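Local coordinates for protein LYND (Lyngbya aestuarii, PDB 4V1T) that probably acts as a YcaO-type cyclodehydratase that uses ATP and magnesium to turn residues of a peptide substrate into heterocycles, at residues I268-V273 with V281-L286; A85-S90 with A109-V114. All coordinates share one frame; numbering follows the deposited sequence.

Overall arrangement
Both contacts lie in the N-terminal half of the chain, their centres 15 Å apart and on the same side of the chain's centre. They come in series: contact 2 (85-90 with 109-114) closes before contact 1 (268-273 with 281-286) opens. Helix 250-275 joins them, for it carries 268-273 and also touches A109, L110 and Q112, with H272 CB 3.3 Å from A109 CB and Q112 NE2 probably hydrogen-bonded to I268 O. The loop of contact 1 runs into strand 289-294 and segment 109-114 into strand 114-118, two members of one mixed sheet, while 85-90 follows strand 81-83. Loops 109-114 and 281-286 are thus both held to one helix beside that sheet.

Contact 1 of 2, residues I268-V273 with V281-L286; sequences IVKYHV and VFFPTL
With CG anti to the backbone N (chi1 174°), K270 leaves its helix toward the loop 281-286, and a bend at chi2 carries the rest of its chain between V281 and T285 to the loop backbone. V281, whose CG1 stands between its own N and carbonyl carbon, crosses the lysine at about a right angle and lays that methyl 3.6 Å from K270 CG. F283 supplies another apolar wall: its CZ lies 3.7 Å from K270 CB, and K270 CD sits above one face of the ring, displaced toward the rim. The methylene chain is thus lined by valine, phenylalanine and the threonine methyl, T285 CG2, while its charged end meets oxygens. K270 NZ donates to F283 O at 2.9 Å. It approaches at a C=O...N angle of 154°, tilted 22° from the carbonyl plane. A second bond runs from K270 NZ to T285 OG1 at 3.2 Å. The lysine and threonine meet tip to tip, and T285 OG1 is also hydrogen-bonded to D287, whose carboxylate may add to the attraction for the ammonium group. A water accepts a 2.9 Å bond from T285 N and a weak one from K270 NZ, linking the lysine indirectly to the loop backbone. With a leucine here, which has no ammonium group, F283 O would lose this donor and the loop would probably be less firmly fixed to the helix. The K270 side chain thus holds the chain returning after helix 250-275 against that helix. Helix 103-109 packs against V269, H272 and V273; beyond T285, L286 bonds through its backbone to V195 of strand 189-196 and touches L298 of the second subunit.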
ATOM      1  N   ILE B 268      27.112  -8.774 -11.252  1.00 31.56           N
ATOM      2  CA  ILE B 268      28.105  -9.351 -12.162  1.00 35.55           C
ATOM      3  C   ILE B 268      27.673 -10.742 -12.605  1.00 35.49           C
ATOM      4  O   ILE B 268      27.918 -11.135 -13.759  1.00 39.86           O
ATOM      5  CB  ILE B 268      29.527  -9.415 -11.544  1.00 43.07           C
ATOM      6  CG1 ILE B 268      29.523 -10.214 -10.241  1.00 58.00           C
ATOM      7  CG2 ILE B 268      30.052  -8.008 -11.305  1.00 49.89           C
ATOM      8  CD1 ILE B 268      30.896 -10.452  -9.653  1.00 62.19           C
ATOM      9  N   VAL B 269      27.016 -11.488 -11.710  1.00 36.27           N
ATOM     10  CA  VAL B 269      26.546 -12.833 -12.057  1.00 34.08           C
ATOM     11  C   VAL B 269      25.437 -12.724 -13.088  1.00 37.76           C
ATOM     12  O   VAL B 269      25.447 -13.402 -14.127  1.00 42.00           O
ATOM     13  CB  VAL B 269      26.055 -13.595 -10.822  1.00 31.81           C
ATOM     14  CG1 VAL B 269      25.258 -14.843 -11.213  1.00 39.66           C
ATOM     15  CG2 VAL B 269      27.230 -13.966  -9.944  1.00 37.83           C
ATOM     16  N   LYS B 270      24.481 -11.853 -12.798  1.00 40.21           N
ATOM     17  CA  LYS B 270      23.409 -11.548 -13.729  1.00 38.72           C
ATOM     18  C   LYS B 270      23.953 -11.109 -15.091  1.00 41.67           C
ATOM     19  O   LYS B 270      23.482 -11.543 -16.146  1.00 38.98           O
ATOM     20  CB  LYS B 270      22.508 -10.470 -13.130  1.00 44.64           C
ATOM     21  CG  LYS B 270      21.424  -9.938 -14.054  1.00 44.26           C
ATOM     22  CD  LYS B 270      20.184  -9.577 -13.255  1.00 51.59           C
ATOM     23  CE  LYS B 270      19.167  -8.822 -14.063  1.00 58.13           C
ATOM     24  NZ  LYS B 270      18.085  -8.292 -13.191  1.00 71.59           N
ATOM     25  N   TYR B 271      24.964 -10.257 -15.057  1.00 33.71           N
ATOM     26  CA  TYR B 271      25.547  -9.716 -16.275  1.00 36.92           C
ATOM     27  C   TYR B 271      26.228 -10.809 -17.091  1.00 49.08           C
ATOM     28  O   TYR B 271      26.138 -10.818 -18.314  1.00 42.21           O
ATOM     29  CB  TYR B 271      26.559  -8.637 -15.926  1.00 40.88           C
ATOM     30  CG  TYR B 271      27.413  -8.204 -17.091  1.00 49.54           C
ATOM     31  CD1 TYR B 271      26.864  -7.504 -18.157  1.00 43.02           C
ATOM     32  CD2 TYR B 271      28.766  -8.498 -17.127  1.00 43.27           C
ATOM     33  CE1 TYR B 271      27.648  -7.093 -19.225  1.00 46.59           C
ATOM     34  CE2 TYR B 271      29.553  -8.089 -18.185  1.00 57.43           C
ATOM     35  CZ  TYR B 271      28.989  -7.383 -19.228  1.00 59.21           C
ATOM     36  OH  TYR B 271      29.762  -6.982 -20.288  1.00 69.47           O
ATOM     37  N   HIS B 272      26.916 -11.722 -16.402  1.00 41.17           N
ATOM     38  CA  HIS B 272      27.607 -12.815 -17.052  1.00 42.01           C
ATOM     39  C   HIS B 272      26.619 -13.710 -17.798  1.00 38.76           C
ATOM     40  O   HIS B 272      26.865 -14.081 -18.932  1.00 39.92           O
ATOM     41  CB  HIS B 272      28.384 -13.632 -16.024  1.00 40.98           C
ATOM     42  CG  HIS B 272      29.057 -14.839 -16.594  1.00 46.04           C
ATOM     43  ND1 HIS B 272      30.217 -14.763 -17.334  1.00 49.87           N
ATOM     44  CD2 HIS B 272      28.741 -16.153 -16.527  1.00 48.09           C
ATOM     45  CE1 HIS B 272      30.584 -15.974 -17.705  1.00 48.04           C
ATOM     46  NE2 HIS B 272      29.706 -16.838 -17.228  1.00 48.24           N
ATOM     47  N   VAL B 273      25.494 -14.027 -17.164  1.00 39.95           N
ATOM     48  CA  VAL B 273      24.524 -14.969 -17.722  1.00 45.20           C
ATOM     49  C   VAL B 273      23.711 -14.328 -18.838  1.00 59.41           C
ATOM     50  O   VAL B 273      23.073 -15.033 -19.606  1.00 68.21           O
ATOM     51  CB  VAL B 273      23.585 -15.516 -16.616  1.00 45.80           C
ATOM     52  CG1 VAL B 273      22.575 -16.522 -17.176  1.00 48.03           C
ATOM     53  CG2 VAL B 273      24.395 -16.195 -15.539  1.00 44.77           C
ATOM     54  N   VAL B 281      17.780 -14.533 -16.963  1.00 65.83           N
ATOM     55  CA  VAL B 281      17.940 -14.243 -15.539  1.00 63.04           C
ATOM     56  C   VAL B 281      16.828 -13.303 -15.081  1.00 65.30           C
ATOM     57  O   VAL B 281      16.512 -12.336 -15.764  1.00 80.86           O
ATOM     58  CB  VAL B 281      19.307 -13.611 -15.244  1.00 65.04           C
ATOM     59  CG1 VAL B 281      19.408 -12.257 -15.914  1.00 89.39           C
ATOM     60  CG2 VAL B 281      19.527 -13.471 -13.739  1.00 63.38           C
ATOM     61  N   PHE B 282      16.247 -13.590 -13.921  1.00 63.30           N
ATOM     62  CA  PHE B 282      15.049 -12.893 -13.470  1.00 74.99           C
ATOM     63  C   PHE B 282      15.282 -11.978 -12.277  1.00 70.36           C
ATOM     64  O   PHE B 282      14.726 -10.880 -12.215  1.00 74.63           O
ATOM     65  CB  PHE B 282      13.967 -13.913 -13.111  1.00 92.52           C
ATOM     66  CG  PHE B 282      13.496 -14.731 -14.281  1.00 97.04           C
ATOM     67  CD1 PHE B 282      12.545 -14.229 -15.159  1.00 95.67           C
ATOM     68  CD2 PHE B 282      14.016 -15.997 -14.514  1.00100.88           C
ATOM     69  CE1 PHE B 282      12.110 -14.980 -16.241  1.00 92.43           C
ATOM     70  CE2 PHE B 282      13.586 -16.754 -15.594  1.00103.39           C
ATOM     71  CZ  PHE B 282      12.632 -16.243 -16.461  1.00 95.75           C
ATOM     72  N   PHE B 283      16.103 -12.428 -11.334  1.00 46.13           N
ATOM     73  CA  PHE B 283      16.147 -11.816 -10.021  1.00 44.53           C
ATOM     74  C   PHE B 283      16.523 -10.330 -10.093  1.00 38.54           C
ATOM     75  O   PHE B 283      17.312  -9.925 -10.949  1.00 41.91           O
ATOM     76  CB  PHE B 283      17.115 -12.585  -9.105  1.00 51.32           C
ATOM     77  CG  PHE B 283      18.562 -12.555  -9.551  1.00 44.04           C
ATOM     78  CD1 PHE B 283      19.385 -11.483  -9.237  1.00 37.63           C
ATOM     79  CD2 PHE B 283      19.107 -13.618 -10.245  1.00 47.35           C
ATOM     80  CE1 PHE B 283      20.711 -11.462  -9.627  1.00 43.22           C
ATOM     81  CE2 PHE B 283      20.434 -13.606 -10.642  1.00 39.09           C
ATOM     82  CZ  PHE B 283      21.238 -12.523 -10.339  1.00 37.14           C
ATOM     83  N   PRO B 284      15.964  -9.520  -9.185  1.00 45.39           N
ATOM     84  CA  PRO B 284      16.226  -8.079  -9.236  1.00 42.96           C
ATOM     85  C   PRO B 284      17.654  -7.700  -8.866  1.00 41.60           C
ATOM     86  O   PRO B 284      18.266  -8.327  -8.008  1.00 38.97           O
ATOM     87  CB  PRO B 284      15.225  -7.507  -8.223  1.00 40.07           C
ATOM     88  CG  PRO B 284      14.975  -8.618  -7.278  1.00 62.49           C
ATOM     89  CD  PRO B 284      15.048  -9.880  -8.086  1.00 52.94           C
ATOM     90  N   THR B 285      18.171  -6.674  -9.536  1.00 43.79           N
ATOM     91  CA  THR B 285      19.453  -6.079  -9.206  1.00 42.96           C
ATOM     92  C   THR B 285      19.259  -4.558  -9.144  1.00 43.49           C
ATOM     93  O   THR B 285      18.153  -4.066  -9.330  1.00 41.52           O
ATOM     94  CB  THR B 285      20.535  -6.467 -10.226  1.00 46.47           C
ATOM     95  OG1 THR B 285      20.009  -6.356 -11.548  1.00 36.31           O
ATOM     96  CG2 THR B 285      20.983  -7.888 -10.009  1.00 51.21           C
ATOM     97  N   LEU B 286      20.327  -3.818  -8.886  1.00 34.06           N
ATOM     98  CA  LEU B 286      20.213  -2.377  -8.643  1.00 34.49           C
ATOM     99  C   LEU B 286      20.158  -1.526  -9.916  1.00 37.16           C
ATOM    100  O   LEU B 286      20.247  -0.303  -9.850  1.00 43.91           O
ATOM    101  CB  LEU B 286      21.380  -1.922  -7.781  1.00 41.77           C
ATOM    102  CG  LEU B 286      21.454  -2.536  -6.384  1.00 44.87           C
ATOM    103  CD1 LEU B 286      22.738  -2.097  -5.699  1.00 40.24           C
ATOM    104  CD2 LEU B 286      20.252  -2.134  -5.556  1.00 44.61           C
TER
HETATM  105  O   HOH W   1      16.685  -5.718 -11.845  1.00 38.24           O

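Contact 2 of 2, residues A85-S90 with A109-V114; sequences APELSS and ALRQPV
L88 meets L110 and E87 meets R111 between two type I beta turns, A85 to L88 in the loop between strand 81-83 and helix 90-98, and A109 to Q112 at the end of helix 103-109. The closer-knit part is apolar: L88 CD2 comes to 4.4 Å from L110 CD1, a light touch in itself, but P103 and A107 of helix 103-109 also pack on L88, while L110 is buried against I268 and I139. On the solvent side the pairing is looser. E87 and R111, both exposed, form a long salt bridge, and the 3.7 Å between OE1 of E87 and NH2 of R111 suggests a modest attraction. The glutamate chain bends at chi2, whereas the arginine runs extended from CG to NE, and the two cross at about a right angle. The carboxylate oxygen lies at the guanidinium edge, near its plane, with the two groups turned 66° apart. The second turn is fastened more firmly from within. Q112 NE2, which also bonds I268 O of helix 250-275, donates to A109 O on a lone pair in the carbonyl plane at 2.8 Å, and the same oxygen accepts from the backbone N of Q112.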
ATOM      1  N   ALA B  85      29.937 -27.049  -8.560  1.00 46.92           N
ATOM      2  CA  ALA B  85      31.140 -26.239  -8.770  1.00 45.19           C
ATOM      3  C   ALA B  85      32.115 -26.466  -7.623  1.00 45.17           C
ATOM      4  O   ALA B  85      31.902 -25.941  -6.527  1.00 47.27           O
ATOM      5  CB  ALA B  85      30.783 -24.769  -8.869  1.00 46.66           C
ATOM      6  N   PRO B  86      33.183 -27.243  -7.864  1.00 46.28           N
ATOM      7  CA  PRO B  86      34.106 -27.612  -6.782  1.00 53.11           C
ATOM      8  C   PRO B  86      34.711 -26.424  -6.053  1.00 48.18           C
ATOM      9  O   PRO B  86      35.007 -26.526  -4.868  1.00 62.92           O
ATOM     10  CB  PRO B  86      35.205 -28.395  -7.508  1.00 61.28           C
ATOM     11  CG  PRO B  86      34.570 -28.898  -8.750  1.00 60.09           C
ATOM     12  CD  PRO B  86      33.576 -27.855  -9.150  1.00 46.68           C
ATOM     13  N   GLU B  87      34.884 -25.310  -6.757  1.00 49.44           N
ATOM     14  CA  GLU B  87      35.583 -24.154  -6.205  1.00 56.86           C
ATOM     15  C   GLU B  87      34.704 -23.302  -5.306  1.00 47.15           C
ATOM     16  O   GLU B  87      35.171 -22.332  -4.727  1.00 56.29           O
ATOM     17  CB  GLU B  87      36.171 -23.284  -7.323  1.00 67.01           C
ATOM     18  CG  GLU B  87      35.193 -22.874  -8.404  1.00 72.81           C
ATOM     19  CD  GLU B  87      35.151 -23.862  -9.555  1.00 67.99           C
ATOM     20  OE1 GLU B  87      36.121 -23.915 -10.337  1.00 77.24           O
ATOM     21  OE2 GLU B  87      34.155 -24.596  -9.665  1.00 59.88           O
ATOM     22  N   LEU B  88      33.434 -23.668  -5.180  1.00 51.62           N
ATOM     23  CA  LEU B  88      32.503 -22.930  -4.317  1.00 45.66           C
ATOM     24  C   LEU B  88      32.126 -23.740  -3.085  1.00 42.57           C
ATOM     25  O   LEU B  88      31.916 -24.947  -3.177  1.00 43.85           O
ATOM     26  CB  LEU B  88      31.231 -22.581  -5.086  1.00 37.80           C
ATOM     27  CG  LEU B  88      31.344 -21.640  -6.273  1.00 41.54           C
ATOM     28  CD1 LEU B  88      29.993 -21.511  -6.947  1.00 47.72           C
ATOM     29  CD2 LEU B  88      31.877 -20.281  -5.862  1.00 40.33           C
ATOM     30  N   SER B  89      32.033 -23.082  -1.940  1.00 42.87           N
ATOM     31  CA  SER B  89      31.501 -23.716  -0.746  1.00 47.42           C
ATOM     32  C   SER B  89      30.032 -24.089  -0.978  1.00 53.21           C
ATOM     33  O   SER B  89      29.378 -23.544  -1.862  1.00 47.36           O
ATOM     34  CB  SER B  89      31.618 -22.784   0.461  1.00 48.77           C
ATOM     35  OG  SER B  89      30.668 -21.737   0.387  1.00 48.19           O
ATOM     36  N   SER B  90      29.515 -25.012  -0.182  1.00 51.13           N
ATOM     37  CA  SER B  90      28.122 -25.421  -0.309  1.00 57.89           C
ATOM     38  C   SER B  90      27.191 -24.236  -0.030  1.00 48.49           C
ATOM     39  O   SER B  90      26.138 -24.106  -0.650  1.00 44.91           O
ATOM     40  CB  SER B  90      27.807 -26.583   0.638  1.00 60.74           C
ATOM     41  OG  SER B  90      28.154 -26.253   1.968  1.00 95.34           O
ATOM     42  N   ALA B 109      31.412 -16.292 -13.352  1.00 36.83           N
ATOM     43  CA  ALA B 109      31.023 -14.892 -13.338  1.00 42.72           C
ATOM     44  C   ALA B 109      31.762 -14.110 -12.257  1.00 45.37           C
ATOM     45  O   ALA B 109      32.102 -12.944 -12.443  1.00 48.06           O
ATOM     46  CB  ALA B 109      29.533 -14.769 -13.133  1.00 37.18           C
ATOM     47  N   LEU B 110      32.002 -14.762 -11.128  1.00 36.56           N
ATOM     48  CA  LEU B 110      32.649 -14.123  -9.991  1.00 38.71           C
ATOM     49  C   LEU B 110      34.125 -13.809 -10.242  1.00 45.70           C
ATOM     50  O   LEU B 110      34.736 -13.068  -9.470  1.00 43.38           O
ATOM     51  CB  LEU B 110      32.509 -15.007  -8.745  1.00 35.21           C
ATOM     52  CG  LEU B 110      31.120 -15.106  -8.109  1.00 50.16           C
ATOM     53  CD1 LEU B 110      31.130 -16.119  -6.980  1.00 56.26           C
ATOM     54  CD2 LEU B 110      30.654 -13.765  -7.587  1.00 45.22           C
ATOM     55  N   ARG B 111      34.691 -14.362 -11.314  1.00 47.17           N
ATOM     56  CA  ARG B 111      36.093 -14.115 -11.676  1.00 49.73           C
ATOM     57  C   ARG B 111      36.277 -12.784 -12.391  1.00 47.15           C
ATOM     58  O   ARG B 111      37.398 -12.370 -12.648  1.00 49.39           O
ATOM     59  CB  ARG B 111      36.623 -15.226 -12.578  1.00 56.00           C
ATOM     60  CG  ARG B 111      36.733 -16.574 -11.904  1.00 67.88           C
ATOM     61  CD  ARG B 111      37.308 -17.619 -12.839  1.00 67.57           C
ATOM     62  NE  ARG B 111      37.341 -18.947 -12.238  1.00 85.96           N
ATOM     63  CZ  ARG B 111      37.422 -19.193 -10.929  1.00108.78           C
ATOM     64  NH1 ARG B 111      37.490 -18.199 -10.050  1.00113.25           N
ATOM     65  NH2 ARG B 111      37.442 -20.446 -10.486  1.00117.12           N
ATOM     66  N   GLN B 112      35.179 -12.127 -12.728  1.00 43.58           N
ATOM     67  CA  GLN B 112      35.241 -10.829 -13.395  1.00 41.59           C
ATOM     68  C   GLN B 112      35.769  -9.772 -12.429  1.00 44.05           C
ATOM     69  O   GLN B 112      35.204  -9.595 -11.346  1.00 48.02           O
ATOM     70  CB  GLN B 112      33.859 -10.414 -13.897  1.00 48.48           C
ATOM     71  CG  GLN B 112      33.319 -11.258 -15.034  1.00 55.36           C
ATOM     72  CD  GLN B 112      31.867 -10.937 -15.338  1.00 46.63           C
ATOM     73  OE1 GLN B 112      31.564 -10.249 -16.303  1.00 57.85           O
ATOM     74  NE2 GLN B 112      30.959 -11.435 -14.499  1.00 50.38           N
ATOM     75  N   PRO B 113      36.852  -9.072 -12.806  1.00 45.29           N
ATOM     76  CA  PRO B 113      37.346  -8.046 -11.897  1.00 48.10           C
ATOM     77  C   PRO B 113      36.472  -6.790 -11.900  1.00 50.89           C
ATOM     78  O   PRO B 113      35.762  -6.512 -12.869  1.00 45.79           O
ATOM     79  CB  PRO B 113      38.750  -7.746 -12.424  1.00 47.82           C
ATOM     80  CG  PRO B 113      38.719  -8.126 -13.857  1.00 58.72           C
ATOM     81  CD  PRO B 113      37.700  -9.219 -14.004  1.00 45.60           C
ATOM     82  N   VAL B 114      36.548  -6.043 -10.803  1.00 44.03           N
ATOM     83  CA  VAL B 114      35.788  -4.813 -10.605  1.00 43.81           C
ATOM     84  C   VAL B 114      36.757  -3.675 -10.243  1.00 51.23           C
ATOM     85  O   VAL B 114      37.871  -3.929  -9.769  1.00 49.82           O
ATOM     86  CB  VAL B 114      34.734  -5.034  -9.497  1.00 44.34           C
ATOM     87  CG1 VAL B 114      34.440  -3.778  -8.698  1.00 52.32           C
ATOM     88  CG2 VAL B 114      33.455  -5.596 -10.100  1.00 44.23           C
TER